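Long-range contacts in sigma regulatory family protein-PP2C phosphatase (PDB 6MAB), which probably senses TCA cycle intermediates through this periplasmic domain and passes the signal to a cytoplasmic PP2C-type phosphatase module: residues 30-35 with 113-118; 75-80 with 88-93; 84-89 with 100-105; 127-132 with 145-150. One frame throughout, in Å; residues are numbered along the deposited sequence.

Contact 1: 30-35 with 113-118; sequences QTIPLN and FLATLR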
loop_
_atom_site.group_PDB
_atom_site.type_symbol
_atom_site.label_atom_id
_atom_site.label_comp_id
_atom_site.label_asym_id
_atom_site.label_seq_id
_atom_site.Cartn_x
_atom_site.Cartn_y
_atom_site.Cartn_z
ATOM N N GLN A 30 -1.896 3.915 11.949
ATOM C CA GLN A 30 -2.309 3.218 13.153
ATOM C C GLN A 30 -2.779 1.790 12.882
ATOM O O GLN A 30 -2.752 0.955 13.800
ATOM C CB GLN A 30 -3.418 4.013 13.839
ATOM C CG GLN A 30 -2.974 5.387 14.331
ATOM C CD GLN A 30 -1.739 5.295 15.223
ATOM O OE1 GLN A 30 -0.747 5.986 15.004
ATOM N NE2 GLN A 30 -1.791 4.415 16.219
ATOM N N THR A 31 -3.153 1.471 11.636
ATOM C CA THR A 31 -3.809 0.210 11.326
ATOM C C THR A 31 -3.003 -0.731 10.435
ATOM O O THR A 31 -3.199 -1.943 10.522
ATOM C CB THR A 31 -5.157 0.475 10.641
ATOM O OG1 THR A 31 -4.959 1.313 9.503
ATOM C CG2 THR A 31 -6.111 1.166 11.593
ATOM N N ILE A 32 -2.110 -0.229 9.585
ATOM C CA ILE A 32 -1.368 -1.122 8.685
ATOM C C ILE A 32 -0.099 -1.729 9.296
ATOM O O ILE A 32 0.061 -2.965 9.256
ATOM C CB ILE A 32 -1.040 -0.395 7.377
ATOM C CG1 ILE A 32 -2.330 -0.021 6.641
ATOM C CG2 ILE A 32 -0.152 -1.278 6.488
ATOM C CD1 ILE A 32 -3.190 -1.166 6.215
ATOM N N PRO A 33 0.854 -0.934 9.843
ATOM C CA PRO A 33 2.179 -1.476 10.193
ATOM C C PRO A 33 2.207 -2.142 11.567
ATOM O O PRO A 33 2.919 -1.711 12.490
ATOM C CB PRO A 33 3.062 -0.228 10.106
ATOM C CG PRO A 33 2.174 0.874 10.623
ATOM C CD PRO A 33 0.793 0.522 10.087
ATOM N N LEU A 34 1.439 -3.224 11.691
ATOM C CA LEU A 34 1.301 -3.996 12.927
ATOM C C LEU A 34 2.235 -5.213 12.968
ATOM O O LEU A 34 1.933 -6.215 13.648
ATOM C CB LEU A 34 -0.147 -4.425 13.095
ATOM C CG LEU A 34 -1.150 -3.261 13.138
ATOM C CD1 LEU A 34 -2.571 -3.792 13.323
ATOM C CD2 LEU A 34 -0.794 -2.247 14.227
ATOM N N ASN A 35 3.396 -5.085 12.316
ATOM C CA ASN A 35 4.383 -6.152 12.236
ATOM C C ASN A 35 4.743 -6.716 13.601
ATOM O O ASN A 35 4.814 -7.938 13.773
ATOM C CB ASN A 35 5.624 -5.636 11.539
ATOM C CG ASN A 35 5.325 -5.111 10.138
ATOM O OD1 ASN A 35 4.613 -4.111 9.977
ATOM N ND2 ASN A 35 5.873 -5.782 9.121
ATOM N N PHE A 113 11.574 -4.428 9.715
ATOM C CA PHE A 113 10.356 -4.844 9.038
ATOM C C PHE A 113 9.981 -3.778 8.018
ATOM O O PHE A 113 10.523 -2.667 8.011
ATOM C CB PHE A 113 9.178 -5.043 10.019
ATOM C CG PHE A 113 8.743 -3.783 10.689
ATOM C CD1 PHE A 113 7.783 -2.981 10.110
ATOM C CD2 PHE A 113 9.274 -3.412 11.913
ATOM C CE1 PHE A 113 7.372 -1.796 10.730
ATOM C CE2 PHE A 113 8.863 -2.234 12.542
ATOM C CZ PHE A 113 7.931 -1.433 11.954
ATOM N N LEU A 114 9.016 -4.127 7.174
ATOM C CA LEU A 114 8.364 -3.134 6.338
ATOM C C LEU A 114 6.883 -3.452 6.244
ATOM O O LEU A 114 6.444 -4.593 6.439
ATOM C CB LEU A 114 8.976 -3.051 4.937
ATOM C CG LEU A 114 8.901 -4.279 4.039
ATOM C CD1 LEU A 114 7.552 -4.467 3.346
ATOM C CD2 LEU A 114 10.033 -4.162 2.986
ATOM N N ALA A 115 6.115 -2.423 5.917
ATOM C CA ALA A 115 4.687 -2.561 5.661
ATOM C C ALA A 115 4.336 -1.688 4.471
ATOM O O ALA A 115 4.710 -0.515 4.434
ATOM C CB ALA A 115 3.862 -2.158 6.881
ATOM N N THR A 116 3.635 -2.244 3.495
ATOM C CA THR A 116 3.287 -1.458 2.321
ATOM C C THR A 116 1.980 -1.985 1.755
ATOM O O THR A 116 1.383 -2.913 2.293
ATOM C CB THR A 116 4.429 -1.468 1.317
ATOM O OG1 THR A 116 4.176 -0.505 0.289
ATOM C CG2 THR A 116 4.663 -2.852 0.734
ATOM N N LEU A 117 1.499 -1.319 0.710
ATOM C CA LEU A 117 0.299 -1.741 -0.000
ATOM C C LEU A 117 0.661 -2.151 -1.413
ATOM O O LEU A 117 1.467 -1.484 -2.071
ATOM C CB LEU A 117 -0.720 -0.618 -0.054
ATOM C CG LEU A 117 -1.181 -0.086 1.302
ATOM C CD1 LEU A 117 -2.104 1.115 1.115
ATOM C CD2 LEU A 117 -1.874 -1.148 2.108
ATOM N N ARG A 118 0.047 -3.251 -1.875
ATOM C CA ARG A 118 0.216 -3.745 -3.241
ATOM C C ARG A 118 -1.138 -4.223 -3.746
ATOM O O ARG A 118 -1.982 -4.696 -2.985
ATOM C CB ARG A 118 1.232 -4.903 -3.358
ATOM C CG ARG A 118 2.664 -4.552 -2.914
ATOM C CD ARG A 118 3.266 -3.477 -3.814
ATOM N NE ARG A 118 4.575 -2.990 -3.329
ATOM C CZ ARG A 118 5.732 -3.495 -3.710
ATOM N NH1 ARG A 118 5.765 -4.508 -4.565
ATOM N NH2 ARG A 118 6.866 -2.976 -3.261
#

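Contact 2: 75-80 with 88-93; sequences ISLVKK and VVASSR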
loop_
_atom_site.group_PDB
_atom_site.type_symbol
_atom_site.label_atom_id
_atom_site.label_comp_id
_atom_site.label_asym_id
_atom_site.label_seq_id
_atom_site.Cartn_x
_atom_site.Cartn_y
_atom_site.Cartn_z
ATOM N N ILE A 75 -0.291 -16.032 5.637
ATOM C CA ILE A 75 0.846 -15.833 6.517
ATOM C C ILE A 75 1.860 -16.936 6.232
ATOM O O ILE A 75 1.507 -18.121 6.219
ATOM C CB ILE A 75 0.422 -15.808 7.998
ATOM C CG1 ILE A 75 1.652 -15.690 8.870
ATOM C CG2 ILE A 75 -0.353 -17.050 8.359
ATOM C CD1 ILE A 75 1.319 -15.254 10.271
ATOM N N SER A 76 3.111 -16.540 5.952
ATOM C CA SER A 76 4.153 -17.463 5.513
ATOM C C SER A 76 5.463 -17.226 6.253
ATOM O O SER A 76 5.863 -16.087 6.479
ATOM C CB SER A 76 4.420 -17.323 4.005
ATOM O OG SER A 76 3.295 -17.732 3.255
ATOM N N LEU A 77 6.127 -18.326 6.595
ATOM C CA LEU A 77 7.512 -18.315 7.026
ATOM C C LEU A 77 8.378 -18.583 5.814
ATOM O O LEU A 77 8.266 -19.650 5.186
ATOM C CB LEU A 77 7.775 -19.380 8.076
ATOM C CG LEU A 77 7.319 -19.229 9.506
ATOM C CD1 LEU A 77 7.775 -20.491 10.249
ATOM C CD2 LEU A 77 7.919 -17.964 10.110
ATOM N N VAL A 78 9.246 -17.629 5.506
ATOM C CA VAL A 78 10.068 -17.639 4.306
ATOM C C VAL A 78 11.512 -17.781 4.752
ATOM O O VAL A 78 12.065 -16.884 5.394
ATOM C CB VAL A 78 9.856 -16.371 3.470
ATOM C CG1 VAL A 78 10.598 -16.489 2.104
ATOM C CG2 VAL A 78 8.377 -16.139 3.262
ATOM N N LYS A 79 12.131 -18.912 4.416
ATOM C CA LYS A 79 13.502 -19.155 4.830
ATOM C C LYS A 79 14.439 -18.369 3.927
ATOM O O LYS A 79 14.251 -18.316 2.710
ATOM C CB LYS A 79 13.830 -20.646 4.753
ATOM C CG LYS A 79 15.256 -20.978 5.085
ATOM C CD LYS A 79 15.511 -22.472 4.936
ATOM C CE LYS A 79 16.957 -22.819 5.240
ATOM N NZ LYS A 79 17.301 -22.530 6.664
ATOM N N LYS A 80 15.444 -17.748 4.522
ATOM C CA LYS A 80 16.560 -17.215 3.758
ATOM C C LYS A 80 17.592 -18.331 3.646
ATOM O O LYS A 80 18.239 -18.694 4.634
ATOM C CB LYS A 80 17.139 -15.967 4.416
ATOM C CG LYS A 80 18.135 -15.206 3.540
ATOM C CD LYS A 80 18.739 -14.055 4.329
ATOM C CE LYS A 80 19.734 -13.239 3.517
ATOM N NZ LYS A 80 20.316 -12.171 4.379
ATOM N N VAL A 88 9.497 -20.387 0.587
ATOM C CA VAL A 88 8.421 -20.584 1.553
ATOM C C VAL A 88 8.567 -21.961 2.181
ATOM O O VAL A 88 8.499 -22.985 1.492
ATOM C CB VAL A 88 7.039 -20.437 0.904
ATOM C CG1 VAL A 88 5.967 -20.689 1.929
ATOM C CG2 VAL A 88 6.846 -19.049 0.277
ATOM N N VAL A 89 8.751 -22.000 3.498
ATOM C CA VAL A 89 8.864 -23.274 4.203
ATOM C C VAL A 89 7.679 -23.562 5.113
ATOM O O VAL A 89 7.589 -24.681 5.642
ATOM C CB VAL A 89 10.184 -23.370 4.997
ATOM C CG1 VAL A 89 11.378 -23.327 4.042
ATOM C CG2 VAL A 89 10.296 -22.265 6.025
ATOM N N ALA A 90 6.774 -22.607 5.310
ATOM C CA ALA A 90 5.498 -22.868 5.961
ATOM C C ALA A 90 4.546 -21.742 5.581
ATOM O O ALA A 90 4.960 -20.583 5.504
ATOM C CB ALA A 90 5.651 -22.958 7.481
ATOM N N SER A 91 3.282 -22.090 5.316
ATOM C CA SER A 91 2.286 -21.091 4.947
ATOM C C SER A 91 0.878 -21.540 5.329
ATOM O O SER A 91 0.543 -22.727 5.252
ATOM C CB SER A 91 2.313 -20.812 3.444
ATOM O OG SER A 91 1.446 -19.731 3.137
ATOM N N SER A 92 0.057 -20.574 5.735
ATOM C CA SER A 92 -1.380 -20.800 5.844
ATOM C C SER A 92 -2.015 -21.057 4.491
ATOM O O SER A 92 -3.142 -21.561 4.441
ATOM C CB SER A 92 -2.060 -19.597 6.499
ATOM O OG SER A 92 -1.965 -18.450 5.677
ATOM N N ARG A 93 -1.330 -20.693 3.400
ATOM C CA ARG A 93 -1.754 -21.008 2.031
ATOM C C ARG A 93 -0.947 -22.213 1.582
ATOM O O ARG A 93 0.195 -22.074 1.139
ATOM C CB ARG A 93 -1.525 -19.841 1.076
ATOM C CG ARG A 93 -2.636 -18.820 1.018
ATOM C CD ARG A 93 -2.224 -17.627 0.163
ATOM N NE ARG A 93 -2.389 -17.844 -1.269
ATOM C CZ ARG A 93 -1.911 -17.026 -2.206
ATOM N NH1 ARG A 93 -1.220 -15.939 -1.869
ATOM N NH2 ARG A 93 -2.114 -17.296 -3.483
#

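Contact 3: 84-89 with 100-105; sequences GNFRVV and NYNQEI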
loop_
_atom_site.group_PDB
_atom_site.type_symbol
_atom_site.label_atom_id
_atom_site.label_comp_id
_atom_site.label_asym_id
_atom_site.label_seq_id
_atom_site.Cartn_x
_atom_site.Cartn_y
_atom_site.Cartn_z
ATOM N N GLY A 84 21.290 -16.998 -0.238
ATOM C CA GLY A 84 20.576 -15.739 -0.260
ATOM C C GLY A 84 19.196 -15.793 -0.881
ATOM O O GLY A 84 18.467 -14.796 -0.808
ATOM N N ASN A 85 18.817 -16.915 -1.493
ATOM C CA ASN A 85 17.481 -17.076 -2.048
ATOM C C ASN A 85 16.463 -17.290 -0.932
ATOM O O ASN A 85 16.781 -17.830 0.135
ATOM C CB ASN A 85 17.433 -18.262 -3.011
ATOM C CG ASN A 85 18.276 -18.044 -4.263
ATOM O OD1 ASN A 85 18.384 -16.931 -4.772
ATOM N ND2 ASN A 85 18.868 -19.116 -4.763
ATOM N N PHE A 86 15.223 -16.884 -1.200
ATOM C CA PHE A 86 14.118 -17.021 -0.256
ATOM C C PHE A 86 13.158 -18.109 -0.712
ATOM O O PHE A 86 12.821 -18.198 -1.900
ATOM C CB PHE A 86 13.357 -15.698 -0.117
ATOM C CG PHE A 86 14.116 -14.643 0.632
ATOM C CD1 PHE A 86 14.096 -14.619 2.008
ATOM C CD2 PHE A 86 14.846 -13.686 -0.042
ATOM C CE1 PHE A 86 14.794 -13.646 2.715
ATOM C CE2 PHE A 86 15.547 -12.715 0.656
ATOM C CZ PHE A 86 15.519 -12.705 2.041
ATOM N N ARG A 87 12.710 -18.935 0.227
ATOM C CA ARG A 87 11.813 -20.038 -0.097
ATOM C C ARG A 87 10.757 -20.198 0.991
ATOM O O ARG A 87 11.081 -20.161 2.180
ATOM C CB ARG A 87 12.594 -21.331 -0.260
ATOM C CG ARG A 87 11.784 -22.466 -0.821
ATOM C CD ARG A 87 12.607 -23.741 -0.858
ATOM N NE ARG A 87 11.942 -24.777 -1.636
ATOM C CZ ARG A 87 12.148 -26.081 -1.482
ATOM N NH1 ARG A 87 12.990 -26.525 -0.555
ATOM N NH2 ARG A 87 11.495 -26.944 -2.250
ATOM N N VAL A 88 9.497 -20.387 0.587
ATOM C CA VAL A 88 8.421 -20.584 1.553
ATOM C C VAL A 88 8.567 -21.961 2.181
ATOM O O VAL A 88 8.499 -22.985 1.492
ATOM C CB VAL A 88 7.039 -20.437 0.904
ATOM C CG1 VAL A 88 5.967 -20.689 1.929
ATOM C CG2 VAL A 88 6.846 -19.049 0.277
ATOM N N VAL A 89 8.751 -22.000 3.498
ATOM C CA VAL A 89 8.864 -23.274 4.203
ATOM C C VAL A 89 7.679 -23.562 5.113
ATOM O O VAL A 89 7.589 -24.681 5.642
ATOM C CB VAL A 89 10.184 -23.370 4.997
ATOM C CG1 VAL A 89 11.378 -23.327 4.042
ATOM C CG2 VAL A 89 10.296 -22.265 6.025
ATOM N N ASN A 100 9.717 -20.471 -4.473
ATOM C CA ASN A 100 10.741 -19.438 -4.404
ATOM C C ASN A 100 10.081 -18.067 -4.290
ATOM O O ASN A 100 9.158 -17.748 -5.041
ATOM C CB ASN A 100 11.633 -19.471 -5.630
ATOM C CG ASN A 100 12.609 -18.319 -5.641
ATOM O OD1 ASN A 100 12.249 -17.192 -5.980
ATOM N ND2 ASN A 100 13.843 -18.586 -5.239
ATOM N N TYR A 101 10.550 -17.258 -3.349
ATOM C CA TYR A 101 9.914 -15.984 -3.030
ATOM C C TYR A 101 10.890 -14.818 -3.193
ATOM O O TYR A 101 10.733 -13.764 -2.574
ATOM C CB TYR A 101 9.348 -16.036 -1.612
ATOM C CG TYR A 101 7.844 -16.046 -1.496
ATOM C CD1 TYR A 101 7.053 -16.666 -2.442
ATOM C CD2 TYR A 101 7.217 -15.424 -0.426
ATOM C CE1 TYR A 101 5.682 -16.675 -2.334
ATOM C CE2 TYR A 101 5.839 -15.424 -0.301
ATOM C CZ TYR A 101 5.074 -16.068 -1.274
ATOM O OH TYR A 101 3.702 -16.082 -1.187
ATOM N N ASN A 102 11.900 -14.978 -4.047
ATOM C CA ASN A 102 12.852 -13.893 -4.261
ATOM C C ASN A 102 12.159 -12.628 -4.745
ATOM O O ASN A 102 12.517 -11.521 -4.334
ATOM C CB ASN A 102 13.914 -14.303 -5.283
ATOM C CG ASN A 102 14.918 -15.279 -4.723
ATOM O OD1 ASN A 102 14.945 -15.542 -3.522
ATOM N ND2 ASN A 102 15.780 -15.795 -5.589
ATOM N N GLN A 103 11.202 -12.765 -5.666
ATOM C CA GLN A 103 10.531 -11.583 -6.196
ATOM C C GLN A 103 9.574 -10.984 -5.182
ATOM O O GLN A 103 9.282 -9.791 -5.257
ATOM C CB GLN A 103 9.748 -11.921 -7.455
ATOM C CG GLN A 103 10.245 -11.230 -8.708
ATOM C CD GLN A 103 11.517 -11.837 -9.218
ATOM O OE1 GLN A 103 12.470 -12.027 -8.463
ATOM N NE2 GLN A 103 11.544 -12.159 -10.508
ATOM N N GLU A 104 9.085 -11.791 -4.248
ATOM C CA GLU A 104 8.072 -11.344 -3.301
ATOM C C GLU A 104 8.683 -10.622 -2.103
ATOM O O GLU A 104 8.004 -9.822 -1.447
ATOM C CB GLU A 104 7.250 -12.552 -2.820
ATOM C CG GLU A 104 6.219 -13.105 -3.809
ATOM C CD GLU A 104 6.791 -14.042 -4.887
ATOM O OE1 GLU A 104 8.024 -14.274 -4.954
ATOM O OE2 GLU A 104 5.976 -14.566 -5.675
ATOM N N ILE A 105 9.931 -10.913 -1.772
ATOM C CA ILE A 105 10.569 -10.341 -0.585
ATOM C C ILE A 105 11.302 -9.080 -0.999
ATOM O O ILE A 105 12.144 -9.117 -1.893
ATOM C CB ILE A 105 11.543 -11.343 0.055
ATOM C CG1 ILE A 105 10.819 -12.589 0.561
ATOM C CG2 ILE A 105 12.349 -10.699 1.201
ATOM C CD1 ILE A 105 9.758 -12.360 1.603
#

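Contact 4: 127-132 with 145-150; sequences LAVLQT and VLYTLS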
loop_
_atom_site.group_PDB
_atom_site.type_symbol
_atom_site.label_atom_id
_atom_site.label_comp_id
_atom_site.label_asym_id
_atom_site.label_seq_id
_atom_site.Cartn_x
_atom_site.Cartn_y
_atom_site.Cartn_z
ATOM N N LEU A 127 -3.807 -5.258 -0.994
ATOM C CA LEU A 127 -3.315 -6.024 0.135
ATOM C C LEU A 127 -2.296 -5.219 0.920
ATOM O O LEU A 127 -1.466 -4.512 0.346
ATOM C CB LEU A 127 -2.655 -7.300 -0.331
ATOM C CG LEU A 127 -3.526 -8.266 -1.126
ATOM C CD1 LEU A 127 -2.691 -9.379 -1.756
ATOM C CD2 LEU A 127 -4.603 -8.825 -0.218
ATOM N N ALA A 128 -2.367 -5.343 2.242
ATOM C CA ALA A 128 -1.280 -4.921 3.101
ATOM C C ALA A 128 -0.239 -6.023 3.112
ATOM O O ALA A 128 -0.524 -7.144 3.539
ATOM C CB ALA A 128 -1.803 -4.677 4.506
ATOM N N VAL A 129 0.950 -5.697 2.637
ATOM C CA VAL A 129 2.067 -6.628 2.553
ATOM C C VAL A 129 3.012 -6.267 3.681
ATOM O O VAL A 129 3.630 -5.199 3.651
ATOM C CB VAL A 129 2.772 -6.534 1.200
ATOM C CG1 VAL A 129 3.902 -7.542 1.114
ATOM C CG2 VAL A 129 1.764 -6.720 0.056
ATOM N N LEU A 130 3.110 -7.150 4.660
ATOM C CA LEU A 130 3.970 -6.959 5.822
ATOM C C LEU A 130 5.074 -8.007 5.802
ATOM O O LEU A 130 4.805 -9.197 5.627
ATOM C CB LEU A 130 3.171 -7.063 7.109
ATOM C CG LEU A 130 2.534 -5.759 7.562
ATOM C CD1 LEU A 130 1.540 -5.220 6.540
ATOM C CD2 LEU A 130 1.865 -5.922 8.917
ATOM N N GLN A 131 6.315 -7.546 5.910
ATOM C CA GLN A 131 7.481 -8.409 5.951
ATOM C C GLN A 131 8.291 -8.062 7.176
ATOM O O GLN A 131 8.590 -6.883 7.392
ATOM C CB GLN A 131 8.302 -8.241 4.674
ATOM C CG GLN A 131 7.469 -8.586 3.463
ATOM C CD GLN A 131 8.209 -8.464 2.131
ATOM O OE1 GLN A 131 9.437 -8.355 2.079
ATOM N NE2 GLN A 131 7.446 -8.512 1.044
ATOM N N THR A 132 8.612 -9.078 7.975
ATOM C CA THR A 132 9.336 -8.905 9.225
ATOM C C THR A 132 10.507 -9.880 9.303
ATOM O O THR A 132 10.328 -11.088 9.117
ATOM C CB THR A 132 8.384 -9.105 10.389
ATOM O OG1 THR A 132 7.321 -8.156 10.279
ATOM C CG2 THR A 132 9.112 -8.929 11.733
ATOM N N VAL A 145 11.975 -14.537 6.865
ATOM C CA VAL A 145 11.041 -13.423 6.890
ATOM C C VAL A 145 9.654 -13.964 7.197
ATOM O O VAL A 145 9.251 -14.990 6.649
ATOM C CB VAL A 145 11.055 -12.663 5.549
ATOM C CG1 VAL A 145 9.938 -11.604 5.503
ATOM C CG2 VAL A 145 12.424 -12.018 5.347
ATOM N N LEU A 146 8.938 -13.297 8.107
ATOM C CA LEU A 146 7.514 -13.553 8.322
ATOM C C LEU A 146 6.742 -12.637 7.379
ATOM O O LEU A 146 6.814 -11.404 7.491
ATOM C CB LEU A 146 7.115 -13.304 9.771
ATOM C CG LEU A 146 5.638 -13.591 10.066
ATOM C CD1 LEU A 146 5.315 -15.056 9.826
ATOM C CD2 LEU A 146 5.286 -13.227 11.503
ATOM N N TYR A 147 6.053 -13.251 6.411
ATOM C CA TYR A 147 5.399 -12.585 5.301
ATOM C C TYR A 147 3.887 -12.718 5.472
ATOM O O TYR A 147 3.376 -13.836 5.564
ATOM C CB TYR A 147 5.884 -13.258 4.020
ATOM C CG TYR A 147 5.312 -12.765 2.708
ATOM C CD1 TYR A 147 4.107 -13.240 2.237
ATOM C CD2 TYR A 147 6.021 -11.868 1.916
ATOM C CE1 TYR A 147 3.590 -12.805 1.002
ATOM C CE2 TYR A 147 5.513 -11.431 0.688
ATOM C CZ TYR A 147 4.308 -11.912 0.242
ATOM O OH TYR A 147 3.799 -11.505 -0.978
ATOM N N THR A 148 3.173 -11.590 5.535
ATOM C CA THR A 148 1.719 -11.626 5.648
ATOM C C THR A 148 1.063 -10.727 4.601
ATOM O O THR A 148 1.589 -9.666 4.220
ATOM C CB THR A 148 1.204 -11.252 7.041
ATOM O OG1 THR A 148 1.666 -9.962 7.391
ATOM C CG2 THR A 148 1.678 -12.250 8.086
ATOM N N LEU A 149 -0.089 -11.205 4.127
ATOM C CA LEU A 149 -0.978 -10.499 3.211
ATOM C C LEU A 149 -2.355 -10.389 3.852
ATOM O O LEU A 149 -2.934 -11.406 4.251
ATOM C CB LEU A 149 -1.103 -11.243 1.881
ATOM C CG LEU A 149 0.163 -11.540 1.087
ATOM C CD1 LEU A 149 -0.182 -12.360 -0.158
ATOM C CD2 LEU A 149 0.912 -10.266 0.690
ATOM N N SER A 150 -2.865 -9.165 3.949
ATOM C CA SER A 150 -4.156 -8.862 4.551
ATOM C C SER A 150 -4.993 -8.007 3.593
ATOM O O SER A 150 -4.512 -6.990 3.070
ATOM C CB SER A 150 -3.921 -8.130 5.913
ATOM O OG SER A 150 -5.078 -7.487 6.389
HETATM O O HOH W 1 -0.342 -8.380 6.285
#

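Contact 1: 30-35 with 113-118
Asn35 lies across the ring of Phe113 where the chain leaving the long helix 2-31 passes over the edge strand of a PAS-like sheet, an arrangement consistent with the membrane-distal module of a dCACHE sensor. CB of Asn35 sits over the ring face, 4.1 Å from the Phe113 centroid, and makes a CH-pi contact. The amide follows the ring obliquely, its plane turned 31° from it, with Asn35 CG 3.3 Å from Phe113 CD1. Two residues further along the strand the methyl of Ala115 is received by Pro33, CB to CB 3.8 Å, and by Ile32, whose CG2 is 4.1 Å from the same CB. Ile32 CD1 reaches on to Leu117 CD2 at 4.3 Å.

What sets these groups in place is the bend between two helices: Pro33 centres an inverse gamma turn, closed by Leu34 N on Ile32 O, and helix 35-45 starts at once. Behind Ile32 stand Met252 and Leu155. The amide nitrogen of Asn35 is also bonded to Thr132 OG1 on strand 126-135, whereas its buried OD1 has no partner in the model. Across the contact, Asn35 ND2 donates to Leu114 O at 3.0 Å, coming from above the carbonyl plane, 54° out of it.

Contact 2: 75-80 with 88-93
Ser76 and Ser91 face each other in a non-hydrogen-bonded pair of the antiparallel hairpin formed by strands 74-80 and 86-91, and their hydroxyls meet directly, OG to OG at a hydrogen-bonding distance of 2.7 Å. The two oxygens come from different sides of their own residues. Ser91 OG stands anti to its amide nitrogen (chi1 -173°), whereas Ser76 OG is anti to the carbonyl carbon (chi1 -66°), which brings the two oxygens together over the face they share with Val78 and Val88. Those two valines meet more loosely, with 4.4 Å between their CG2 atoms. Leu77 and Ala90 pair on the other face, CB to CB 4.2 Å, beneath helices 35-45 and 58-68.

Val89 is the extra residue of a classic beta bulge: it and Ala90 both lie opposite Leu77. Leu77 O therefore takes a good bond from Val89 N at 2.9 Å and a weak one from Ala90 N. The bulge turns Val89 out of the regular alternation, so its CG1 packs on Lys79 CB at 3.7 Å.

At the far end Ser92 takes over from the strand. Its OG accepts from Ile75 N at 2.9 Å with an angle of 168° at the hydrogen, while Ser92 N donates to Ile75 O, also at 2.9 Å. Ser91 OG in turn accepts from Arg93 N, an ST turn. Ser76 OG is bonded to Glu74 OE2 too, and Arg93 NH1 forms a salt bridge with that carboxylate. One hydroxyl, Ser92 OG, thus takes the place of a backbone acceptor where the ladder stops, and a network of serine hydroxyls, Glu74 and Arg93 continues beyond it.

Contact 3: 84-89 with 100-105
In both Phe86 and Asn102 CG stands anti to the carbonyl carbon (chi1 -72° and -74°), which swings the Asn102 amide up to the strand backbone and lays the Phe86 ring against Ile105. Asn102 OD1 accepts from Phe86 N at 2.7 Å, almost in line with the C=O bond, and the amide plane stands 87° to the Phe86 ring, with the oxygen at the ring edge. Through its other atom the same amide holds a second group: Asn102 ND2 donates to Asn85 OD1 at 3.0 Å, from above that carbonyl plane. A nearly straight bond from Tyr101 N to Phe86 O, 2.9 Å, completes the grip on the backbone of Phe86.

Asn102 is itself set by an Asx turn, in which Asn100 OD1 accepts from Asn102 N at 3.0 Å. Methyl groups meet the two rings. Ile105 CG2 lies over one face of Phe86, 3.9 Å from its centroid and offset toward the rim. Val88 CG2 sits over the centre of the Tyr101 ring, 3.5 Å from the centroid, and Glu104 CG lies against the opposite face, so Tyr101 is sandwiched.

This loop folds back over the edge strand 86-91 of the five-stranded sheet. Phe86 reaches Val78 on strand 74-80 and Val145 on strand 142-151; Tyr101 meets Tyr147 of the latter edge-to-face, and its hydroxyl is bonded to Glu74, the first residue of strand 74-80.

Contact 4: 127-132 with 145-150
Leu127 packs its CD1 diagonally on that of Leu149, 4.2 Å away, on the central hairpin of the five-stranded sheet, strands 126-135 and 142-151, which run 167° apart. Ala128 makes the first hydrogen-bonded pair, with Ser150: each backbone N donates to the other's O, from Ala128 N to Ser150 O at 2.8 Å. Val129 belongs to the opposite face and lies side by side with Leu149, the two side chains pointing the same way and Val129 CG2 touching Leu149 CD2 at 3.7 Å.

Leu130 pairs with Thr148 through two nearly straight backbone bonds. Thr148 OG1 occupies the position between its own N and carbonyl carbon (chi1 57°), which brings it to 3.3 Å from Leu130 CB. There a water is bonded to Thr148 OG1 at 2.8 Å and donates to Ala128 O at 3.0 Å, linking a side chain to a carbonyl of the partner strand.

Gln131 runs alongside Tyr147, extended beyond CG, with its amide plane 36° from the ring; Gln131 NE2 is 3.5 Å from Tyr147 CE2. Both ends of that amide serve the loop after strand 86-91: NE2 donates to Glu104 O, and OE1 accepts from Phe106 N. Thr132 ends the run with a reciprocal backbone pair to Leu146, including Leu146 N to Thr132 O at 2.8 Å.

The backbone bonds satisfy alternate residues within the hairpin; of those between, Leu127, Val129 and Gln131 bond to strand 113-119, Val145 and Tyr147 to strand 74-80. The buried side chain of Gln131 spends both ends of its amide on backbone groups.

Overall arrangement
All four contacts belong to one five-stranded antiparallel sheet and its coverings. Contact 4 is its centre, a regular, almost wholly buried ladder. Contact 2, also buried, adds the neighbouring hairpin, joined to it through Ser76 N to Tyr147 O, but is interrupted by a bulge and finished by serine hydroxyls. Contacts 1 and 3, both partly buried, dress the edge strands: the former lays the helix junction on strand 113-119 with mostly apolar packing and one amide bond, the latter binds a loop to strand 86-91 by asparagine amides, a backbone bond and CH-pi contacts. Contacts 2 and 3 share Val88 and Val89, and Gln131 ties contact 3 to contact 4. Contacts 1 and 2 do not touch, their centres about 18 Å apart.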